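Local coordinates for p800 reaction center core protein (Heliobacterium modesticaldum, PDB 5V8K) that forms the membrane-spanning core of a homodimeric photosynthetic reaction center, holding bacteriochlorophylls and taking part in binding an iron-sulfur cluster, at residues I39-L44 and D78-A83; P57-Y62 and G257-Q262; F447-I452 and M589-M594. One frame throughout, in Å; residues are numbered along the deposited sequence.

Interaction 1: I39-L44 and D78-A83; sequences ILVHHL and DALFVA. With GBF (Bacteriochlorophyll g), chain I.
Leu40 keeps CG beside its backbone N and opposite the carbonyl carbon (chi1 -66°), and from there its CD1 branch leans onto helix 77-97. Val41 instead has CG1 anti to the backbone N, which leaves CG2 as the methyl that meets the helix. The Leu40 CD1 methyl lies 3.7 Å from Val82 CG1, the two side chains meeting at a slant. Ala83 CB touches both loop residues, 3.8 Å from Leu40 CB and 3.7 Å from Val41 CG2. Leu80 points its CB away, but its end swings back and crosses Val41 at about a right angle. The contact is apolar and joins the loop after helix 18-39 to the start of a predicted transmembrane helix. The same loop carries two adjacent histidines, each a ligand of the magnesium of a different bacteriochlorophyll g. His43 NE2 binds one magnesium at 2.4 Å. The backbone His43 N donates to O1D of the same pigment at 3.2 Å, nearly straight at 171°. His42 NE2 ligates the magnesium of the other. The His42 ring is sandwiched: the first pigment's CMD methyl sits over its centre, and Val41 CG1 meets the opposite face nearer the rim.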
# COMPACT_ATOMS: atom_id res chain seq x y z
N ILE A 39 9.93 31.29 9.03
CA ILE A 39 8.53 31.01 8.75
C ILE A 39 7.62 32.22 8.94
O ILE A 39 6.49 32.21 8.44
CB ILE A 39 8.09 29.78 9.59
CG1 ILE A 39 6.86 29.16 9.01
CG2 ILE A 39 7.84 30.10 11.06
CD1 ILE A 39 7.06 28.58 7.56
N LEU A 40 8.09 33.28 9.59
CA LEU A 40 7.35 34.55 9.60
C LEU A 40 7.51 35.35 8.30
O LEU A 40 6.74 36.29 8.08
CB LEU A 40 7.79 35.44 10.79
CG LEU A 40 7.43 34.84 12.17
CD1 LEU A 40 7.99 35.69 13.30
CD2 LEU A 40 5.92 34.70 12.33
N VAL A 41 8.44 34.96 7.43
CA VAL A 41 8.81 35.75 6.26
C VAL A 41 8.55 35.01 4.96
O VAL A 41 8.10 35.61 3.99
CB VAL A 41 10.29 36.19 6.35
CG1 VAL A 41 10.75 36.84 5.05
CG2 VAL A 41 10.46 37.16 7.49
N HIS A 42 8.87 33.72 4.90
CA HIS A 42 8.77 32.92 3.69
C HIS A 42 7.68 31.86 3.86
O HIS A 42 7.24 31.56 4.97
CB HIS A 42 10.11 32.26 3.39
CG HIS A 42 11.20 33.22 3.13
ND1 HIS A 42 11.31 33.93 1.96
CD2 HIS A 42 12.23 33.62 3.91
CE1 HIS A 42 12.36 34.72 2.02
NE2 HIS A 42 12.93 34.56 3.19
N HIS A 43 7.23 31.30 2.75
CA HIS A 43 6.19 30.26 2.77
C HIS A 43 4.91 30.76 3.43
O HIS A 43 4.31 30.05 4.24
CB HIS A 43 6.68 29.00 3.49
CG HIS A 43 7.80 28.30 2.80
ND1 HIS A 43 8.10 26.99 3.04
CD2 HIS A 43 8.70 28.74 1.89
CE1 HIS A 43 9.12 26.63 2.29
NE2 HIS A 43 9.52 27.68 1.60
N LEU A 44 4.51 31.99 3.13
CA LEU A 44 3.25 32.53 3.59
C LEU A 44 2.12 32.24 2.60
O LEU A 44 1.06 31.74 2.98
CB LEU A 44 3.39 34.03 3.81
CG LEU A 44 4.55 34.50 4.67
CD1 LEU A 44 4.43 36.00 5.05
CD2 LEU A 44 4.61 33.67 5.90
N ASP A 78 5.51 44.41 12.90
CA ASP A 78 5.73 43.57 14.08
C ASP A 78 6.32 42.22 13.69
O ASP A 78 7.29 41.75 14.29
CB ASP A 78 4.40 43.36 14.81
CG ASP A 78 3.94 44.56 15.59
OD1 ASP A 78 4.75 45.45 15.91
OD2 ASP A 78 2.73 44.58 15.91
N ALA A 79 5.72 41.56 12.68
CA ALA A 79 6.19 40.25 12.25
C ALA A 79 7.65 40.31 11.80
O ALA A 79 8.45 39.44 12.15
CB ALA A 79 5.30 39.72 11.12
N LEU A 80 8.00 41.35 11.03
CA LEU A 80 9.38 41.48 10.55
C LEU A 80 10.33 41.76 11.70
O LEU A 80 11.42 41.19 11.75
CB LEU A 80 9.47 42.56 9.48
CG LEU A 80 8.75 42.29 8.15
CD1 LEU A 80 8.94 43.49 7.24
CD2 LEU A 80 9.29 41.07 7.48
N PHE A 81 9.96 42.63 12.63
CA PHE A 81 10.85 42.86 13.75
C PHE A 81 11.08 41.57 14.53
O PHE A 81 12.21 41.25 14.89
CB PHE A 81 10.29 43.94 14.67
CG PHE A 81 11.07 44.12 15.96
CD1 PHE A 81 12.27 44.84 15.98
CD2 PHE A 81 10.60 43.59 17.14
CE1 PHE A 81 12.97 45.02 17.17
CE2 PHE A 81 11.30 43.76 18.33
CZ PHE A 81 12.49 44.48 18.34
N VAL A 82 10.02 40.81 14.78
CA VAL A 82 10.19 39.53 15.47
C VAL A 82 11.07 38.60 14.65
O VAL A 82 11.96 37.93 15.19
CB VAL A 82 8.82 38.90 15.78
CG1 VAL A 82 8.98 37.48 16.36
CG2 VAL A 82 8.05 39.76 16.76
N ALA A 83 10.83 38.52 13.35
CA ALA A 83 11.59 37.56 12.54
C ALA A 83 13.07 37.93 12.49
O ALA A 83 13.93 37.05 12.58
CB ALA A 83 11.00 37.49 11.14
MG GBF I . 11.07 27.04 -0.16
CHA GBF I . 10.22 30.11 -1.55
CHB GBF I . 8.81 25.55 -2.04
CHC GBF I . 12.24 24.16 1.26
CHD GBF I . 13.85 28.77 1.36
NA GBF I . 9.81 27.69 -1.51
C1A GBF I . 9.46 28.90 -1.96
C2A GBF I . 8.37 29.03 -2.98
C3A GBF I . 7.83 27.62 -2.90
C4A GBF I . 8.89 26.90 -2.12
CMA GBF I . 6.51 27.54 -2.13
CAA GBF I . 8.72 29.40 -4.43
CBA GBF I . 9.69 28.45 -5.13
CGA GBF I . 11.09 28.75 -4.67
O1A GBF I . 11.47 29.90 -4.71
O2A GBF I . 11.76 27.86 -3.73
NB GBF I . 10.62 25.10 -0.45
C1B GBF I . 9.61 24.65 -1.18
C2B GBF I . 9.55 23.27 -1.02
C3B GBF I . 10.54 22.91 -0.09
C4B GBF I . 11.14 24.11 0.29
CMB GBF I . 8.61 22.38 -1.76
CAB GBF I . 10.94 21.57 0.43
CBB GBF I . 10.57 20.40 -0.04
NC GBF I . 12.69 26.60 1.01
C1C GBF I . 12.99 25.42 1.54
C2C GBF I . 14.11 25.14 2.49
C3C GBF I . 14.48 26.55 2.38
C4C GBF I . 13.67 27.34 1.57
CMC GBF I . 13.54 24.77 3.85
CAC GBF I . 15.65 27.13 3.11
CBC GBF I . 16.55 26.30 4.00
ND GBF I . 11.95 28.84 -0.10
C1D GBF I . 12.90 29.49 0.54
C2D GBF I . 13.05 31.08 0.47
C3D GBF I . 11.93 31.13 -0.37
C4D GBF I . 11.30 29.90 -0.71
CMD GBF I . 14.03 32.03 1.08
CAD GBF I . 11.02 32.19 -0.87
OBD GBF I . 11.25 33.40 -1.16
CBD GBF I . 9.98 31.55 -1.74
CGD GBF I . 8.59 31.91 -1.32
O1D GBF I . 8.28 31.95 -0.15
O2D GBF I . 7.58 32.24 -2.26
CED GBF I . 6.27 32.48 -1.74
C1 GBF I . 13.12 28.13 -3.37
C2 GBF I . 14.00 27.19 -4.16
C3 GBF I . 14.47 26.01 -3.74
C4 GBF I . 15.32 25.23 -4.71
C5 GBF I . 14.19 25.42 -2.37
C6 GBF I . 15.45 25.11 -1.58
C7 GBF I . 15.24 23.86 -0.76
C8 GBF I . 16.17 23.51 0.15
C9 GBF I . 17.36 24.42 0.30
C10 GBF I . 15.98 22.25 0.99
C11 GBF I . 17.28 21.48 1.14
C12 GBF I . 17.50 20.97 2.56
C13 GBF I . 18.69 21.10 3.21
C14 GBF I . 19.87 21.78 2.55
C15 GBF I . 18.90 20.57 4.62

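Interaction 2: P57-Y62 and G257-Q262; sequences PATMFY and GLLVKQ. With GBF (Bacteriochlorophyll g), chain V.
Thr59 and Gln262 are joined through water. Their polar atoms, Thr59 OG1 and Gln262 OE1, stand 3.9 Å apart, and two waters bridge them, one on each side of the direct line. One lies 2.6 Å from Thr59 OG1 and donates to Gln262 OE1 at 2.9 Å. The other lies 2.7 Å from Thr59 OG1 and donates to Gln262 OE1 at 2.8 Å. The Gln262 carbonyl oxygen thus accepts two water bonds, while NE2 of the same amide bonds to Ala598 O on helix 575-599. Both ends of the amide are held, which should fix its rotation. The Thr59 torsion (chi1 48°) sets OG1 between the backbone N and the carbonyl carbon, and there it meets both waters. These residues sit in the first turns of helices 58-67 and 258-291, with Pro57 and Gly257 at the N-cap positions. The short axes run 109° apart and approach to 10.2 Å; the two waters lie between the helices. Apolar contact comes from Leu259 and Met60: Leu259 CD2 rests 3.8 Å from Thr59 CB, and Met60, bent at its thioether, brings SD near the Gln262 backbone. Met60 CB touches the ester methyl CED of a bacteriochlorophyll g. The pigment's CAA lies over one face of the Phe61 ring, and CBA meets its CE2 rim.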
# COMPACT_ATOMS: atom_id res chain seq x y z
N PRO A 57 3.13 25.37 8.13
CA PRO A 57 3.35 25.95 9.45
C PRO A 57 3.14 27.46 9.60
O PRO A 57 2.86 27.82 10.75
CB PRO A 57 4.80 25.52 9.80
CG PRO A 57 5.33 24.93 8.64
CD PRO A 57 4.46 25.20 7.52
N ALA A 58 3.24 28.31 8.57
CA ALA A 58 3.25 29.76 8.82
C ALA A 58 1.98 30.22 9.52
O ALA A 58 2.03 31.09 10.40
CB ALA A 58 3.44 30.52 7.50
N THR A 59 0.84 29.64 9.16
CA THR A 59 -0.43 30.02 9.76
C THR A 59 -0.41 29.90 11.28
O THR A 59 -1.01 30.73 11.98
CB THR A 59 -1.57 29.15 9.21
OG1 THR A 59 -1.18 27.76 9.26
CG2 THR A 59 -1.90 29.58 7.82
N MET A 60 0.22 28.85 11.80
CA MET A 60 0.20 28.65 13.25
C MET A 60 1.02 29.71 13.95
O MET A 60 0.66 30.18 15.03
CB MET A 60 0.69 27.24 13.63
CG MET A 60 -0.35 26.17 13.43
SD MET A 60 0.22 24.58 14.01
CE MET A 60 1.25 24.07 12.61
N PHE A 61 2.13 30.10 13.34
CA PHE A 61 3.02 31.09 13.94
C PHE A 61 2.42 32.49 13.86
O PHE A 61 2.63 33.32 14.77
CB PHE A 61 4.39 31.04 13.27
CG PHE A 61 5.21 29.89 13.70
CD1 PHE A 61 5.11 28.69 13.04
CD2 PHE A 61 6.04 29.98 14.79
CE1 PHE A 61 5.85 27.61 13.44
CE2 PHE A 61 6.79 28.87 15.22
CZ PHE A 61 6.69 27.70 14.56
N TYR A 62 1.67 32.77 12.80
CA TYR A 62 0.96 34.05 12.74
C TYR A 62 -0.21 34.06 13.71
O TYR A 62 -0.52 35.12 14.28
CB TYR A 62 0.49 34.35 11.31
CG TYR A 62 1.52 35.16 10.54
CD1 TYR A 62 2.57 34.56 9.86
CD2 TYR A 62 1.47 36.58 10.55
CE1 TYR A 62 3.53 35.31 9.21
CE2 TYR A 62 2.42 37.34 9.90
CZ TYR A 62 3.43 36.71 9.22
OH TYR A 62 4.35 37.47 8.59
N GLY A 257 -12.17 24.62 13.65
CA GLY A 257 -10.97 24.13 14.29
C GLY A 257 -9.79 23.88 13.38
O GLY A 257 -8.82 23.26 13.82
N LEU A 258 -9.85 24.35 12.12
CA LEU A 258 -8.82 24.04 11.13
C LEU A 258 -7.41 24.07 11.71
O LEU A 258 -6.70 23.06 11.68
CB LEU A 258 -8.91 25.02 9.95
CG LEU A 258 -7.93 24.81 8.79
CD1 LEU A 258 -8.28 23.60 7.95
CD2 LEU A 258 -7.87 26.07 7.95
N LEU A 259 -6.99 25.23 12.21
CA LEU A 259 -5.60 25.38 12.63
C LEU A 259 -5.33 24.64 13.93
O LEU A 259 -4.23 24.11 14.12
CB LEU A 259 -5.22 26.85 12.79
CG LEU A 259 -5.40 27.74 11.56
CD1 LEU A 259 -4.93 29.14 11.87
CD2 LEU A 259 -4.60 27.15 10.38
N VAL A 260 -6.32 24.60 14.83
CA VAL A 260 -6.15 23.85 16.06
C VAL A 260 -5.85 22.38 15.72
O VAL A 260 -4.96 21.76 16.31
CB VAL A 260 -7.40 23.96 16.94
CG1 VAL A 260 -7.14 23.25 18.28
CG2 VAL A 260 -7.80 25.38 17.18
N LYS A 261 -6.60 21.81 14.80
CA LYS A 261 -6.39 20.40 14.48
C LYS A 261 -5.08 20.16 13.75
O LYS A 261 -4.52 19.07 13.87
CB LYS A 261 -7.59 19.87 13.70
CG LYS A 261 -8.78 19.77 14.57
CD LYS A 261 -10.01 19.29 13.87
CE LYS A 261 -10.55 20.32 12.96
NZ LYS A 261 -11.73 19.84 12.23
N GLN A 262 -4.53 21.16 13.04
CA GLN A 262 -3.18 21.01 12.50
C GLN A 262 -2.15 20.95 13.63
O GLN A 262 -1.25 20.10 13.62
CB GLN A 262 -2.84 22.16 11.55
CG GLN A 262 -3.52 22.04 10.20
CD GLN A 262 -3.48 23.35 9.39
OE1 GLN A 262 -2.53 24.12 9.47
NE2 GLN A 262 -4.49 23.56 8.58
MG GBF V . 4.63 22.53 20.86
CHA GBF V . 2.73 25.43 20.25
CHB GBF V . 5.98 22.87 17.85
CHC GBF V . 6.95 20.30 21.99
CHD GBF V . 3.48 22.86 24.27
NA GBF V . 4.40 23.84 19.36
C1A GBF V . 3.62 24.91 19.16
C2A GBF V . 3.64 25.63 17.82
C3A GBF V . 4.51 24.65 17.05
C4A GBF V . 4.99 23.73 18.16
CMA GBF V . 3.75 23.82 16.03
CAA GBF V . 4.22 27.06 17.77
CBA GBF V . 5.67 27.19 18.20
CGA GBF V . 5.80 27.38 19.67
O1A GBF V . 4.95 28.02 20.28
O2A GBF V . 6.90 26.76 20.39
NB GBF V . 6.29 21.74 20.02
C1B GBF V . 6.66 21.88 18.74
C2B GBF V . 7.74 21.03 18.52
C3B GBF V . 8.00 20.34 19.69
C4B GBF V . 7.05 20.81 20.60
CMB GBF V . 8.51 20.88 17.23
CAB GBF V . 9.05 19.32 19.95
CBB GBF V . 9.83 18.68 19.10
NC GBF V . 5.05 21.75 22.70
C1C GBF V . 6.01 20.87 22.98
C2C GBF V . 6.28 20.29 24.32
C3C GBF V . 5.24 21.16 24.86
C4C GBF V . 4.55 21.93 23.93
CMC GBF V . 5.82 18.83 24.26
CAC GBF V . 4.91 21.19 26.29
CBC GBF V . 5.66 20.34 27.29
ND GBF V . 3.50 23.74 22.05
C1D GBF V . 3.01 23.82 23.27
C2D GBF V . 1.89 24.87 23.73
C3D GBF V . 1.91 25.40 22.44
C4D GBF V . 2.81 24.80 21.49
CMD GBF V . 1.17 25.15 25.02
CAD GBF V . 1.20 26.48 21.70
OBD GBF V . 0.36 27.39 22.03
CBD GBF V . 1.83 26.60 20.35
CGD GBF V . 0.82 26.62 19.25
O1D GBF V . -0.05 25.80 19.13
O2D GBF V . 0.90 27.62 18.23
CED GBF V . -0.05 27.62 17.17
C1 GBF V . 7.12 27.16 21.75
C2 GBF V . 8.36 26.50 22.35
C3 GBF V . 8.33 25.24 22.82
C4 GBF V . 7.03 24.48 22.78
C5 GBF V . 9.53 24.55 23.44
C6 GBF V . 10.88 25.03 22.90
C7 GBF V . 12.03 24.60 23.80
C8 GBF V . 13.30 24.54 23.36
C9 GBF V . 13.62 24.88 21.94
C10 GBF V . 14.44 24.14 24.26
C11 GBF V . 14.39 22.65 24.52
C12 GBF V . 15.00 22.41 25.87
C13 GBF V . 14.77 21.27 26.54
C14 GBF V . 13.90 20.19 25.95
C15 GBF V . 15.42 21.09 27.89
O HOH W 1 -2.35 26.20 7.51
O HOH W 2 -0.17 25.46 10.29

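Interaction 3: F447-I452 and M589-M594; sequences FSLQVI and MTIVCM. With GBF (Bacteriochlorophyll g), chain D.
The Gln450 amide lies flat over one face of the bacteriochlorophyll g macrocycle, almost parallel to it. Gln450 NE2 sits 3.4 Å from C3B of the pigment, and Gln450 CD is 3.4 Å from C4B. A bend at chi2 (-46°) folds the amide back over the pyrrole that carries C3B and C4B. On the same face a water binds the magnesium at 2.6 Å and donates to Gln450 OE1 at 2.5 Å. Gln450 is therefore a second-shell residue that probably helps to position the water bound to the magnesium. The Phe447 ring meets the pigment's CMC methyl obliquely and stacks with Phe391.

Leu449 and Ile452 turn the other way, toward helix 575-599. Leu449 and Thr590 meet tip to tip, with CD2 of Leu449 3.9 Å from CG2 of Thr590. The Thr590 hydroxyl is bonded within its own helix, to Phe586 O. Ile452 CG2 touches Ile591 CD1 at 4.1 Å and Met594 SD at 3.9 Å. Met594 turns at chi3 (85°) and also brings CE to 3.8 Å from Ile452 O. Thr590, Cys593 and Met594 line the pocket of a bacteriochlorophyll g'.

Both segments lie in predicted transmembrane helices. Helix 258-291 packs against both, through Ile272 on Ile452 and Val269 on Ile591. Helix 376-401 flanks Phe447 and Val451, and helix 520-539 lies against Met589, Thr590 and Val592.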
# COMPACT_ATOMS: atom_id res chain seq x y z
N PHE A 447 3.54 0.17 13.55
CA PHE A 447 2.32 -0.16 14.29
C PHE A 447 1.63 1.10 14.85
O PHE A 447 0.41 1.10 15.06
CB PHE A 447 2.66 -1.11 15.45
CG PHE A 447 2.83 -2.60 15.05
CD1 PHE A 447 2.95 -3.00 13.73
CD2 PHE A 447 2.85 -3.56 16.03
CE1 PHE A 447 3.10 -4.36 13.40
CE2 PHE A 447 3.01 -4.93 15.70
CZ PHE A 447 3.12 -5.31 14.38
N SER A 448 2.40 2.16 15.11
CA SER A 448 1.85 3.36 15.75
C SER A 448 0.83 4.04 14.86
O SER A 448 0.06 4.87 15.36
CB SER A 448 2.96 4.35 16.12
OG SER A 448 3.47 5.04 14.98
N LEU A 449 0.80 3.72 13.58
CA LEU A 449 -0.29 4.17 12.73
C LEU A 449 -1.66 3.69 13.18
O LEU A 449 -2.65 4.33 12.82
CB LEU A 449 -0.07 3.74 11.28
CG LEU A 449 1.19 4.36 10.68
CD1 LEU A 449 1.47 3.80 9.31
CD2 LEU A 449 1.09 5.89 10.60
N GLN A 450 -1.74 2.58 13.93
CA GLN A 450 -3.02 2.17 14.51
C GLN A 450 -3.47 3.04 15.68
O GLN A 450 -4.60 2.89 16.15
CB GLN A 450 -2.92 0.70 14.96
CG GLN A 450 -2.80 -0.24 13.82
CD GLN A 450 -3.80 0.10 12.78
OE1 GLN A 450 -3.46 0.69 11.76
NE2 GLN A 450 -5.06 -0.20 13.06
N VAL A 451 -2.60 3.92 16.16
CA VAL A 451 -2.99 4.97 17.11
C VAL A 451 -3.31 6.27 16.37
O VAL A 451 -4.37 6.87 16.56
CB VAL A 451 -1.87 5.18 18.15
CG1 VAL A 451 -2.23 6.27 19.11
CG2 VAL A 451 -1.56 3.86 18.91
N ILE A 452 -2.41 6.69 15.48
CA ILE A 452 -2.51 7.99 14.85
C ILE A 452 -3.74 8.07 13.94
O ILE A 452 -4.47 9.06 13.97
CB ILE A 452 -1.21 8.30 14.08
CG1 ILE A 452 -0.08 8.47 15.11
CG2 ILE A 452 -1.33 9.61 13.26
CD1 ILE A 452 1.33 8.38 14.51
N MET A 589 5.33 9.65 4.81
CA MET A 589 4.42 9.86 3.68
C MET A 589 2.97 9.58 4.08
O MET A 589 2.05 10.24 3.57
CB MET A 589 4.83 9.00 2.49
CG MET A 589 6.12 9.42 1.80
SD MET A 589 6.15 11.12 1.22
CE MET A 589 7.11 11.79 2.52
N THR A 590 2.74 8.65 4.99
CA THR A 590 1.40 8.48 5.55
C THR A 590 0.97 9.75 6.27
O THR A 590 -0.14 10.25 6.07
CB THR A 590 1.37 7.31 6.50
OG1 THR A 590 1.70 6.08 5.81
CG2 THR A 590 0.02 7.19 7.10
N ILE A 591 1.87 10.32 7.07
CA ILE A 591 1.56 11.55 7.79
C ILE A 591 1.30 12.71 6.82
O ILE A 591 0.43 13.56 7.07
CB ILE A 591 2.70 11.88 8.79
CG1 ILE A 591 2.86 10.79 9.85
CG2 ILE A 591 2.41 13.20 9.50
CD1 ILE A 591 1.60 10.28 10.46
N VAL A 592 2.02 12.78 5.68
CA VAL A 592 1.77 13.84 4.69
C VAL A 592 0.33 13.76 4.19
O VAL A 592 -0.34 14.78 4.00
CB VAL A 592 2.75 13.73 3.51
CG1 VAL A 592 2.23 14.52 2.30
CG2 VAL A 592 4.14 14.18 3.91
N CYS A 593 -0.13 12.54 3.92
CA CYS A 593 -1.49 12.34 3.42
C CYS A 593 -2.50 12.82 4.45
O CYS A 593 -3.47 13.52 4.11
CB CYS A 593 -1.67 10.87 3.08
SG CYS A 593 -0.76 10.33 1.59
N MET A 594 -2.25 12.51 5.73
CA MET A 594 -3.13 12.95 6.80
C MET A 594 -3.06 14.45 6.97
O MET A 594 -4.06 15.09 7.27
CB MET A 594 -2.76 12.23 8.10
CG MET A 594 -3.02 10.71 8.05
SD MET A 594 -2.53 9.96 9.59
CE MET A 594 -4.05 10.29 10.38
MG GBF D . -4.62 -1.44 8.52
CHA GBF D . -6.44 -1.08 5.54
CHB GBF D . -7.37 -2.62 9.94
CHC GBF D . -2.52 -2.64 11.00
CHD GBF D . -1.70 -0.58 6.70
NA GBF D . -6.53 -1.68 7.94
C1A GBF D . -7.19 -1.34 6.80
C2A GBF D . -8.71 -1.45 6.73
C3A GBF D . -8.96 -1.97 8.15
C4A GBF D . -7.53 -2.06 8.72
CMA GBF D . -9.83 -0.98 8.89
CAA GBF D . -9.40 -2.34 5.69
CBA GBF D . -10.90 -2.06 5.68
CGA GBF D . -11.64 -3.21 6.36
O1A GBF D . -11.09 -4.22 6.81
O2A GBF D . -13.07 -3.13 6.36
NB GBF D . -4.92 -2.55 10.19
C1B GBF D . -6.12 -2.85 10.71
C2B GBF D . -5.94 -3.45 11.98
C3B GBF D . -4.57 -3.44 12.22
C4B GBF D . -3.98 -2.84 11.10
CMB GBF D . -7.04 -3.92 12.86
CAB GBF D . -3.83 -3.86 13.42
CBB GBF D . -4.31 -4.13 14.58
NC GBF D . -2.58 -1.70 8.73
C1C GBF D . -1.90 -2.02 9.82
C2C GBF D . -0.43 -1.84 10.06
C3C GBF D . -0.34 -1.20 8.73
C4C GBF D . -1.54 -1.13 8.03
CMC GBF D . -0.10 -0.99 11.27
CAC GBF D . 0.90 -0.66 8.15
CBC GBF D . 2.31 -0.72 8.80
ND GBF D . -4.10 -0.88 6.70
C1D GBF D . -3.00 -0.64 6.02
C2D GBF D . -3.00 -0.48 4.45
C3D GBF D . -4.39 -0.65 4.46
C4D GBF D . -5.04 -0.87 5.69
CMD GBF D . -1.89 -0.22 3.49
CAD GBF D . -5.47 -0.51 3.48
OBD GBF D . -5.47 -0.57 2.20
CBD GBF D . -6.80 -0.80 4.14
CGD GBF D . -7.73 0.37 3.90
O1D GBF D . -7.99 1.25 4.72
O2D GBF D . -8.31 0.50 2.59
CED GBF D . -9.03 1.68 2.26
C1 GBF D . -13.85 -4.19 6.90
C2 GBF D . -13.95 -5.31 5.93
C3 GBF D . -15.07 -5.50 5.21
C4 GBF D . -16.21 -4.53 5.34
C5 GBF D . -15.15 -6.65 4.24
C6 GBF D . -16.14 -7.73 4.68
C7 GBF D . -15.60 -8.48 5.89
C8 GBF D . -15.55 -9.82 5.99
C9 GBF D . -15.98 -10.72 4.89
C10 GBF D . -14.96 -10.45 7.22
C11 GBF D . -13.46 -10.23 7.11
C12 GBF D . -12.97 -11.12 6.01
C13 GBF D . -12.08 -10.73 5.10
C14 GBF D . -11.67 -11.73 4.09
C15 GBF D . -11.52 -9.36 5.03
O HOH W 3 -4.83 0.88 9.63

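In the fold
Interactions 1 and 2 adjoin, their centres 15 Å apart, and their segments alternate along the chain. Helix 58-67 of interaction 2 comes between the two segments of interaction 1. The two contacts meet where Tyr62 OH probably hydrogen-bonds to Leu40 O, at 2.7 Å. Interaction 3 follows later in the sequence. Its centre lies 19 Å from that of interaction 2 and 30 Å from that of interaction 1, and it touches neither. Helix 258-291 connects interactions 2 and 3: it carries a segment of interaction 2 and also packs on both segments of interaction 3. All three contacts lie beside bacteriochlorophylls, so the helix packing and the pigment sites are built together.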